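Local coordinates for fibronectin-binding protein BBK32 (Borrelia burgdorferi, PDB 6N1L), which binds fibronectin and, through its complement inhibitory domain, inhibits the classical complement pathway, probably by binding C1r, at residues 22-27 / 138-143; 32-37 / 125-130; 82-87 / 101-106. All coordinates share one frame; numbering follows the deposited sequence.

Contact 1. Residues 22-27 / 138-143; sequences SAIQTI and DSLKEV
Leu140 meets three side chains of segment 22-27 through two of its atoms, and these apolar contacts make up the tight part of the interface. Its CB lies 3.7 Å from CG1 of Ile24, at the level where the two backbones are closest, the CA atoms of Ile24 and Leu140 being 6.8 Å apart. The two side chains run antiparallel alongside one another, each reaching toward the other helix. Beyond CB, the CD1 branch of Leu140 enters between Ala23 and Ile27, one helical turn apart: it is 4.0 Å from Ala23 CB and 3.8 Å from Ile27 CD1. In Ile27, CG1 stands anti to the carbonyl carbon (chi1 -69°), and the extended chi2 of 175° carries CD1 out to this meeting point.

The short axes approach to 9.8 Å at 162° between their N-to-C directions, the geometry of nearly antiparallel neighbours in an all-helical bundle, here helix 9-44 against helix 122-147. The same core continues into the other helices: Ala23 also touches Leu76 and Ile80 of helix 66-87, whereas Leu140 also packs on Leu102 and Ile105 of helix 93-117.

Toward solvent the contacts are fewer. Ile24, itself partly exposed, sends CD1 past Leu140 to the aliphatic part of Lys141, whose CG is 4.0 Å away; the lysine stem lies crosswise to the isoleucine. Lys141 is exposed and contributes through this one methylene carbon at that distance, against the three side chains that Leu140 engages.

Contact 2. Residues 32-37 / 125-130; sequences NTYTLF and AYKAIV
Tyr34 and Tyr126 lie side by side, pointing opposite ways, where segments 32-37 and 125-130 of the antiparallel bundle helices 9-44 and 122-147 meet; locally the axes make 134° and come no nearer than 10.7 Å. The two rings are not stacked. Each ring instead lies against the root of the other side chain, Tyr34 CD1 being 3.6 Å from Tyr126 CB and Tyr126 CD1 equally close to Tyr34 CB.

The flat face of Tyr34 is used by Val130. Methyl CG2 sits over the ring, 3.7 Å from its centroid and only 12° off the normal, which meets the geometry of a CH-pi contact. The valine stands roughly perpendicular to the tyrosine side chain. Its CG2 can reach the ring because that methyl is set beside the backbone N, with CG1 taking the position anti to it. Tyr34 CG stands anti to the backbone N (chi1 166°), and the ring reaches across segment 125-130, where Val130 meets its face.

Phe37, one turn on from Thr33, receives Tyr126 differently. Tyr126 CD2 approaches the edge of the phenyl ring near its plane, 4.0 Å from Phe37 CD2, and the two side chains run at a slant to one another. Phe37 also stacks with Phe64 and meets Tyr123 edge-to-face, so the aromatic cluster extends beyond the two segments; Tyr126 is further backed by Ile30 and Leu69.

Thr33 turns its hydroxyl to the carbonyl of Lys29 and presents its methyl to the phenol, CG2 lying 3.2 Å from Tyr126 OH.

Contact 3. Residues 82-87 / 101-106; sequences VSVKTA and KLENIE
Val84 meets three residues of segment 101-106, Leu102, Glu103 and Glu106, and it can be followed outward atom by atom. Its CB, directed at the opposite helix, has Glu106 OE1 4.2 Å away. From there the two methyls part. CG2, beside the backbone N and anti to the carbonyl carbon, goes to Leu102, where it is 3.8 Å from CB and 3.7 Å from the carbonyl oxygen; it therefore rests on backbone as well as on side chain. CG1, anti to the backbone N (chi1 167°), lies mainly against Glu103, 3.6 Å from CG and 3.7 Å from OE2. The valine meets the glutamate's aliphatic stem broadside, and both methyls also border Glu106 OE1.

The charged ends of both glutamates have partners elsewhere: Glu103 OE1 forms a salt bridge with Lys99, and Glu106 OE2 one with Lys110 while also accepting a hydrogen bond from Gln81. Glu106 thus ties its carboxylate to both helices, and its other oxygen, OE1, is the one beside Val84.

On the inner side, Leu102 CD1 faces Ser83 CB at 4.0 Å, with Ala87 CB a little farther. Ser83 OG is bonded back to the carbonyl of Tyr79, which leaves its CB as the part meeting the leucine.

The short axes run 9.2 Å apart at 150°, and the CA atoms of Val84 and Leu102 approach to 6.0 Å. With a brief connection between helix 66-87 and helix 93-117, this close antiparallel pairing beside the turn is that of a helical hairpin within an all-alpha bundle.

From the N terminus, helix 9-44 supplies first segment 22-27 and then segment 32-37, and both find their partners on helix 122-147, the last in the chain. Before that, contact 3 closes a short loop of 13 residues between helix 66-87 and helix 93-117. Contact 2 then closes 87 residues, enclosing contact 3, and contact 1 closes 110, enclosing both; none cross. Contacts 1 and 2 join the same two helices, their centres about 17 Å apart. Contact 3 touches contact 1, where Leu140 CD2 is 3.6 Å from Ile105 CD1, tying the hairpin to the terminal pair. Contacts 2 and 3 lie on opposite sides of the chain's centre.

Contact 1. Residues 22-27 / 138-143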
loop_
_atom_site.group_PDB
_atom_site.type_symbol
_atom_site.label_atom_id
_atom_site.label_comp_id
_atom_site.label_asym_id
_atom_site.label_seq_id
_atom_site.Cartn_x
_atom_site.Cartn_y
_atom_site.Cartn_z
ATOM N N SER A 22 8.250 -2.602 -6.478
ATOM C CA SER A 22 7.023 -1.986 -6.966
ATOM C C SER A 22 5.949 -1.966 -5.891
ATOM O O SER A 22 5.155 -1.024 -5.821
ATOM C CB SER A 22 6.515 -2.722 -8.200
ATOM O OG SER A 22 7.503 -2.748 -9.218
ATOM N N ALA A 23 5.885 -3.003 -5.058
ATOM C CA ALA A 23 4.895 -3.007 -3.983
ATOM C C ALA A 23 5.209 -1.925 -2.964
ATOM O O ALA A 23 4.293 -1.253 -2.457
ATOM C CB ALA A 23 4.849 -4.384 -3.311
ATOM N N ILE A 24 6.495 -1.726 -2.671
ATOM C CA ILE A 24 6.915 -0.689 -1.738
ATOM C C ILE A 24 6.501 0.675 -2.268
ATOM O O ILE A 24 5.930 1.501 -1.541
ATOM C CB ILE A 24 8.431 -0.763 -1.495
ATOM C CG1 ILE A 24 8.786 -2.021 -0.697
ATOM C CG2 ILE A 24 8.930 0.482 -0.751
ATOM C CD1 ILE A 24 10.289 -2.209 -0.495
ATOM N N GLN A 25 6.779 0.917 -3.551
ATOM C CA GLN A 25 6.372 2.166 -4.193
ATOM C C GLN A 25 4.864 2.377 -4.120
ATOM O O GLN A 25 4.397 3.510 -3.937
ATOM C CB GLN A 25 6.826 2.173 -5.659
ATOM C CG GLN A 25 8.331 2.121 -5.865
ATOM C CD GLN A 25 9.039 3.389 -5.424
ATOM O OE1 GLN A 25 9.231 3.632 -4.228
ATOM N NE2 GLN A 25 9.428 4.212 -6.395
ATOM N N THR A 26 4.084 1.308 -4.322
ATOM C CA THR A 26 2.633 1.418 -4.285
ATOM C C THR A 26 2.145 1.795 -2.891
ATOM O O THR A 26 1.235 2.618 -2.753
ATOM C CB THR A 26 1.990 0.115 -4.750
ATOM O OG1 THR A 26 2.517 -0.241 -6.044
ATOM C CG2 THR A 26 0.484 0.241 -4.829
ATOM N N ILE A 27 2.714 1.181 -1.850
ATOM C CA ILE A 27 2.358 1.579 -0.491
ATOM C C ILE A 27 2.659 3.054 -0.276
ATOM O O ILE A 27 1.853 3.785 0.301
ATOM C CB ILE A 27 3.084 0.699 0.540
ATOM C CG1 ILE A 27 2.512 -0.713 0.455
ATOM C CG2 ILE A 27 2.892 1.303 1.941
ATOM C CD1 ILE A 27 3.220 -1.752 1.357
ATOM N N ASP A 138 7.785 -1.640 5.764
ATOM C CA ASP A 138 9.004 -1.977 6.495
ATOM C C ASP A 138 9.336 -3.457 6.351
ATOM O O ASP A 138 10.495 -3.821 6.109
ATOM C CB ASP A 138 8.851 -1.604 7.970
ATOM C CG ASP A 138 8.930 -0.096 8.206
ATOM O OD1 ASP A 138 9.314 0.642 7.273
ATOM O OD2 ASP A 138 8.606 0.336 9.332
ATOM N N SER A 139 8.327 -4.325 6.463
ATOM C CA SER A 139 8.567 -5.760 6.294
ATOM C C SER A 139 9.052 -6.078 4.887
ATOM O O SER A 139 9.939 -6.922 4.702
ATOM C CB SER A 139 7.301 -6.565 6.608
ATOM O OG SER A 139 6.840 -6.350 7.929
ATOM N N LEU A 140 8.479 -5.422 3.874
ATOM C CA LEU A 140 8.958 -5.617 2.510
ATOM C C LEU A 140 10.401 -5.156 2.347
ATOM O O LEU A 140 11.154 -5.745 1.564
ATOM C CB LEU A 140 8.054 -4.878 1.518
ATOM C CG LEU A 140 6.632 -5.438 1.398
ATOM C CD1 LEU A 140 5.767 -4.502 0.551
ATOM C CD2 LEU A 140 6.639 -6.848 0.796
ATOM N N LYS A 141 10.799 -4.106 3.068
ATOM C CA LYS A 141 12.192 -3.671 3.035
ATOM C C LYS A 141 13.110 -4.733 3.633
ATOM O O LYS A 141 14.225 -4.946 3.141
ATOM C CB LYS A 141 12.342 -2.340 3.775
ATOM C CG LYS A 141 11.856 -1.136 2.973
ATOM C CD LYS A 141 11.684 0.095 3.862
ATOM C CE LYS A 141 11.018 1.236 3.115
ATOM N NZ LYS A 141 11.917 1.843 2.091
ATOM N N GLU A 142 12.657 -5.401 4.697
ATOM C CA GLU A 142 13.400 -6.539 5.239
ATOM C C GLU A 142 13.553 -7.643 4.202
ATOM O O GLU A 142 14.636 -8.230 4.061
ATOM C CB GLU A 142 12.697 -7.075 6.479
ATOM C CG GLU A 142 13.105 -6.370 7.753
ATOM C CD GLU A 142 11.968 -6.215 8.743
ATOM O OE1 GLU A 142 11.204 -7.188 8.952
ATOM O OE2 GLU A 142 11.840 -5.110 9.318
ATOM N N VAL A 143 12.473 -7.952 3.476
ATOM C CA VAL A 143 12.525 -8.980 2.439
ATOM C C VAL A 143 13.623 -8.663 1.437
ATOM O O VAL A 143 14.409 -9.539 1.050
ATOM C CB VAL A 143 11.154 -9.113 1.748
ATOM C CG1 VAL A 143 11.302 -9.777 0.384
ATOM C CG2 VAL A 143 10.177 -9.870 2.634
#

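Contact 2. Residues 32-37 / 125-130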
loop_
_atom_site.group_PDB
_atom_site.type_symbol
_atom_site.label_atom_id
_atom_site.label_comp_id
_atom_site.label_asym_id
_atom_site.label_seq_id
_atom_site.Cartn_x
_atom_site.Cartn_y
_atom_site.Cartn_z
ATOM N N ASN A 32 0.931 8.551 0.646
ATOM C CA ASN A 32 0.967 9.949 0.207
ATOM C C ASN A 32 -0.425 10.459 -0.144
ATOM O O ASN A 32 -0.734 11.635 0.098
ATOM C CB ASN A 32 1.907 10.108 -0.986
ATOM C CG ASN A 32 3.382 9.948 -0.609
ATOM O OD1 ASN A 32 3.762 10.001 0.564
ATOM N ND2 ASN A 32 4.212 9.770 -1.614
ATOM N N THR A 33 -1.280 9.594 -0.693
ATOM C CA THR A 33 -2.665 9.993 -0.959
ATOM C C THR A 33 -3.403 10.297 0.340
ATOM O O THR A 33 -4.095 11.316 0.461
ATOM C CB THR A 33 -3.400 8.901 -1.740
ATOM O OG1 THR A 33 -2.680 8.590 -2.935
ATOM C CG2 THR A 33 -4.805 9.397 -2.152
ATOM N N TYR A 34 -3.265 9.417 1.329
ATOM C CA TYR A 34 -3.839 9.675 2.641
ATOM C C TYR A 34 -3.352 11.006 3.213
ATOM O O TYR A 34 -4.155 11.790 3.728
ATOM C CB TYR A 34 -3.485 8.522 3.570
ATOM C CG TYR A 34 -3.731 8.816 5.023
ATOM C CD1 TYR A 34 -5.018 8.881 5.529
ATOM C CD2 TYR A 34 -2.662 9.004 5.894
ATOM C CE1 TYR A 34 -5.242 9.149 6.885
ATOM C CE2 TYR A 34 -2.873 9.266 7.237
ATOM C CZ TYR A 34 -4.159 9.335 7.723
ATOM O OH TYR A 34 -4.362 9.598 9.061
ATOM N N THR A 35 -2.056 11.295 3.093
ATOM C CA THR A 35 -1.529 12.542 3.653
ATOM C C THR A 35 -2.167 13.751 2.979
ATOM O O THR A 35 -2.614 14.699 3.645
ATOM C CB THR A 35 -0.014 12.579 3.487
ATOM O OG1 THR A 35 0.568 11.531 4.288
ATOM C CG2 THR A 35 0.544 13.926 3.938
ATOM N N LEU A 36 -2.252 13.707 1.652
ATOM C CA LEU A 36 -2.848 14.801 0.891
ATOM C C LEU A 36 -4.327 14.961 1.220
ATOM O O LEU A 36 -4.802 16.084 1.448
ATOM C CB LEU A 36 -2.636 14.560 -0.607
ATOM C CG LEU A 36 -3.031 15.750 -1.498
ATOM C CD1 LEU A 36 -2.136 16.907 -1.180
ATOM C CD2 LEU A 36 -2.889 15.359 -2.978
ATOM N N PHE A 37 -5.079 13.853 1.230
ATOM C CA PHE A 37 -6.490 13.873 1.607
ATOM C C PHE A 37 -6.661 14.538 2.970
ATOM O O PHE A 37 -7.477 15.455 3.134
ATOM C CB PHE A 37 -7.008 12.426 1.606
ATOM C CG PHE A 37 -8.495 12.256 1.749
ATOM C CD1 PHE A 37 -9.384 13.291 1.542
ATOM C CD2 PHE A 37 -9.003 11.010 2.080
ATOM C CE1 PHE A 37 -10.742 13.084 1.676
ATOM C CE2 PHE A 37 -10.359 10.800 2.216
ATOM C CZ PHE A 37 -11.231 11.838 2.008
ATOM N N ALA A 125 -11.883 4.622 5.764
ATOM C CA ALA A 125 -11.252 3.476 5.110
ATOM C C ALA A 125 -9.733 3.610 5.133
ATOM O O ALA A 125 -9.020 2.668 5.505
ATOM C CB ALA A 125 -11.772 3.341 3.677
ATOM N N TYR A 126 -9.221 4.788 4.766
ATOM C CA TYR A 126 -7.788 5.057 4.875
ATOM C C TYR A 126 -7.306 4.870 6.309
ATOM O O TYR A 126 -6.314 4.178 6.554
ATOM C CB TYR A 126 -7.471 6.477 4.382
ATOM C CG TYR A 126 -7.258 6.607 2.891
ATOM C CD1 TYR A 126 -6.043 6.260 2.297
ATOM C CD2 TYR A 126 -8.277 7.081 2.065
ATOM C CE1 TYR A 126 -5.844 6.383 0.940
ATOM C CE2 TYR A 126 -8.097 7.211 0.702
ATOM C CZ TYR A 126 -6.880 6.859 0.133
ATOM O OH TYR A 126 -6.703 6.976 -1.213
ATOM N N LYS A 127 -8.016 5.464 7.280
ATOM C CA LYS A 127 -7.610 5.332 8.676
ATOM C C LYS A 127 -7.540 3.875 9.116
ATOM O O LYS A 127 -6.692 3.512 9.939
ATOM C CB LYS A 127 -8.568 6.112 9.583
ATOM C CG LYS A 127 -8.089 7.512 9.914
ATOM C CD LYS A 127 -8.671 7.980 11.243
ATOM C CE LYS A 127 -10.172 8.235 11.133
ATOM N NZ LYS A 127 -10.869 8.114 12.456
ATOM N N ALA A 128 -8.404 3.022 8.572
ATOM C CA ALA A 128 -8.365 1.613 8.931
ATOM C C ALA A 128 -7.092 0.901 8.468
ATOM O O ALA A 128 -6.762 -0.149 9.030
ATOM C CB ALA A 128 -9.593 0.906 8.359
ATOM N N ILE A 129 -6.374 1.408 7.462
ATOM C CA ILE A 129 -5.285 0.631 6.883
ATOM C C ILE A 129 -3.924 1.298 6.963
ATOM O O ILE A 129 -2.924 0.668 6.618
ATOM C CB ILE A 129 -5.589 0.209 5.423
ATOM C CG1 ILE A 129 -5.900 1.403 4.512
ATOM C CG2 ILE A 129 -6.764 -0.775 5.407
ATOM C CD1 ILE A 129 -4.688 2.080 3.922
ATOM N N VAL A 130 -3.830 2.551 7.434
ATOM C CA VAL A 130 -2.561 3.271 7.314
ATOM C C VAL A 130 -1.465 2.633 8.173
ATOM O O VAL A 130 -0.332 2.451 7.714
ATOM C CB VAL A 130 -2.737 4.763 7.639
ATOM C CG1 VAL A 130 -1.371 5.402 7.877
ATOM C CG2 VAL A 130 -3.402 5.429 6.460
#

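Contact 3. Residues 82-87 / 101-106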
loop_
_atom_site.group_PDB
_atom_site.type_symbol
_atom_site.label_atom_id
_atom_site.label_comp_id
_atom_site.label_asym_id
_atom_site.label_seq_id
_atom_site.Cartn_x
_atom_site.Cartn_y
_atom_site.Cartn_z
ATOM N N VAL A 82 2.548 -11.931 -7.510
ATOM C CA VAL A 82 3.621 -12.321 -8.426
ATOM C C VAL A 82 4.893 -12.649 -7.649
ATOM O O VAL A 82 5.619 -13.601 -7.986
ATOM C CB VAL A 82 3.874 -11.211 -9.461
ATOM C CG1 VAL A 82 5.121 -11.523 -10.307
ATOM C CG2 VAL A 82 2.655 -11.021 -10.340
ATOM N N SER A 83 5.196 -11.855 -6.617
ATOM C CA SER A 83 6.368 -12.118 -5.788
ATOM C C SER A 83 6.287 -13.505 -5.169
ATOM O O SER A 83 7.273 -14.255 -5.179
ATOM C CB SER A 83 6.489 -11.066 -4.684
ATOM O OG SER A 83 6.990 -9.847 -5.214
ATOM N N VAL A 84 5.110 -13.867 -4.647
ATOM C CA VAL A 84 4.933 -15.149 -3.972
ATOM C C VAL A 84 5.048 -16.295 -4.973
ATOM O O VAL A 84 5.720 -17.300 -4.715
ATOM C CB VAL A 84 3.588 -15.181 -3.222
ATOM C CG1 VAL A 84 3.241 -16.598 -2.775
ATOM C CG2 VAL A 84 3.633 -14.232 -2.023
ATOM N N LYS A 85 4.405 -16.151 -6.138
ATOM C CA LYS A 85 4.498 -17.203 -7.149
ATOM C C LYS A 85 5.947 -17.443 -7.561
ATOM O O LYS A 85 6.392 -18.599 -7.685
ATOM C CB LYS A 85 3.640 -16.839 -8.367
ATOM C CG LYS A 85 2.146 -17.030 -8.141
ATOM C CD LYS A 85 1.287 -16.165 -9.079
ATOM C CE LYS A 85 0.128 -15.510 -8.309
ATOM N NZ LYS A 85 -1.197 -15.641 -8.991
ATOM N N THR A 86 6.702 -16.361 -7.761
ATOM C CA THR A 86 8.102 -16.483 -8.150
ATOM C C THR A 86 8.943 -17.029 -7.006
ATOM O O THR A 86 9.784 -17.918 -7.208
ATOM C CB THR A 86 8.634 -15.128 -8.611
ATOM O OG1 THR A 86 7.834 -14.652 -9.694
ATOM C CG2 THR A 86 10.080 -15.256 -9.095
ATOM N N ALA A 87 8.715 -16.538 -5.787
ATOM C CA ALA A 87 9.502 -17.009 -4.652
ATOM C C ALA A 87 9.225 -18.462 -4.292
ATOM O O ALA A 87 10.009 -19.056 -3.538
ATOM C CB ALA A 87 9.252 -16.130 -3.424
ATOM N N LYS A 101 7.722 -14.725 4.446
ATOM C CA LYS A 101 7.258 -13.390 4.816
ATOM C C LYS A 101 6.297 -12.835 3.770
ATOM O O LYS A 101 5.291 -12.212 4.112
ATOM C CB LYS A 101 8.447 -12.450 4.992
ATOM C CG LYS A 101 9.354 -12.800 6.169
ATOM C CD LYS A 101 10.557 -11.859 6.244
ATOM C CE LYS A 101 10.138 -10.419 6.525
ATOM N NZ LYS A 101 9.267 -10.301 7.737
ATOM N N LEU A 102 6.596 -13.064 2.491
ATOM C CA LEU A 102 5.741 -12.563 1.423
ATOM C C LEU A 102 4.357 -13.203 1.462
ATOM O O LEU A 102 3.351 -12.532 1.221
ATOM C CB LEU A 102 6.422 -12.808 0.071
ATOM C CG LEU A 102 7.670 -11.980 -0.222
ATOM C CD1 LEU A 102 8.374 -12.511 -1.443
ATOM C CD2 LEU A 102 7.305 -10.515 -0.464
ATOM N N GLU A 103 4.276 -14.500 1.758
ATOM C CA GLU A 103 2.963 -15.125 1.882
ATOM C C GLU A 103 2.177 -14.537 3.047
ATOM O O GLU A 103 0.960 -14.340 2.947
ATOM C CB GLU A 103 3.111 -16.637 2.034
ATOM C CG GLU A 103 3.570 -17.286 0.760
ATOM C CD GLU A 103 3.274 -18.776 0.708
ATOM O OE1 GLU A 103 3.744 -19.490 1.621
ATOM O OE2 GLU A 103 2.578 -19.218 -0.246
ATOM N N ASN A 104 2.856 -14.241 4.157
ATOM C CA ASN A 104 2.181 -13.591 5.274
ATOM C C ASN A 104 1.650 -12.230 4.856
ATOM O O ASN A 104 0.528 -11.848 5.218
ATOM C CB ASN A 104 3.136 -13.431 6.452
ATOM C CG ASN A 104 3.438 -14.744 7.145
ATOM O OD1 ASN A 104 2.613 -15.653 7.157
ATOM N ND2 ASN A 104 4.626 -14.842 7.728
ATOM N N ILE A 105 2.436 -11.497 4.071
ATOM C CA ILE A 105 2.029 -10.164 3.635
ATOM C C ILE A 105 0.866 -10.244 2.654
ATOM O O ILE A 105 -0.064 -9.431 2.709
ATOM C CB ILE A 105 3.239 -9.437 3.036
ATOM C CG1 ILE A 105 4.178 -8.988 4.160
ATOM C CG2 ILE A 105 2.814 -8.282 2.104
ATOM C CD1 ILE A 105 5.568 -8.691 3.694
ATOM N N GLU A 106 0.901 -11.216 1.740
ATOM C CA GLU A 106 -0.234 -11.431 0.845
ATOM C C GLU A 106 -1.528 -11.595 1.626
ATOM O O GLU A 106 -2.536 -10.957 1.308
ATOM C CB GLU A 106 0.007 -12.655 -0.046
ATOM C CG GLU A 106 -1.109 -12.873 -1.067
ATOM C CD GLU A 106 -1.039 -14.230 -1.760
ATOM O OE1 GLU A 106 -0.173 -15.058 -1.388
ATOM O OE2 GLU A 106 -1.858 -14.463 -2.677
#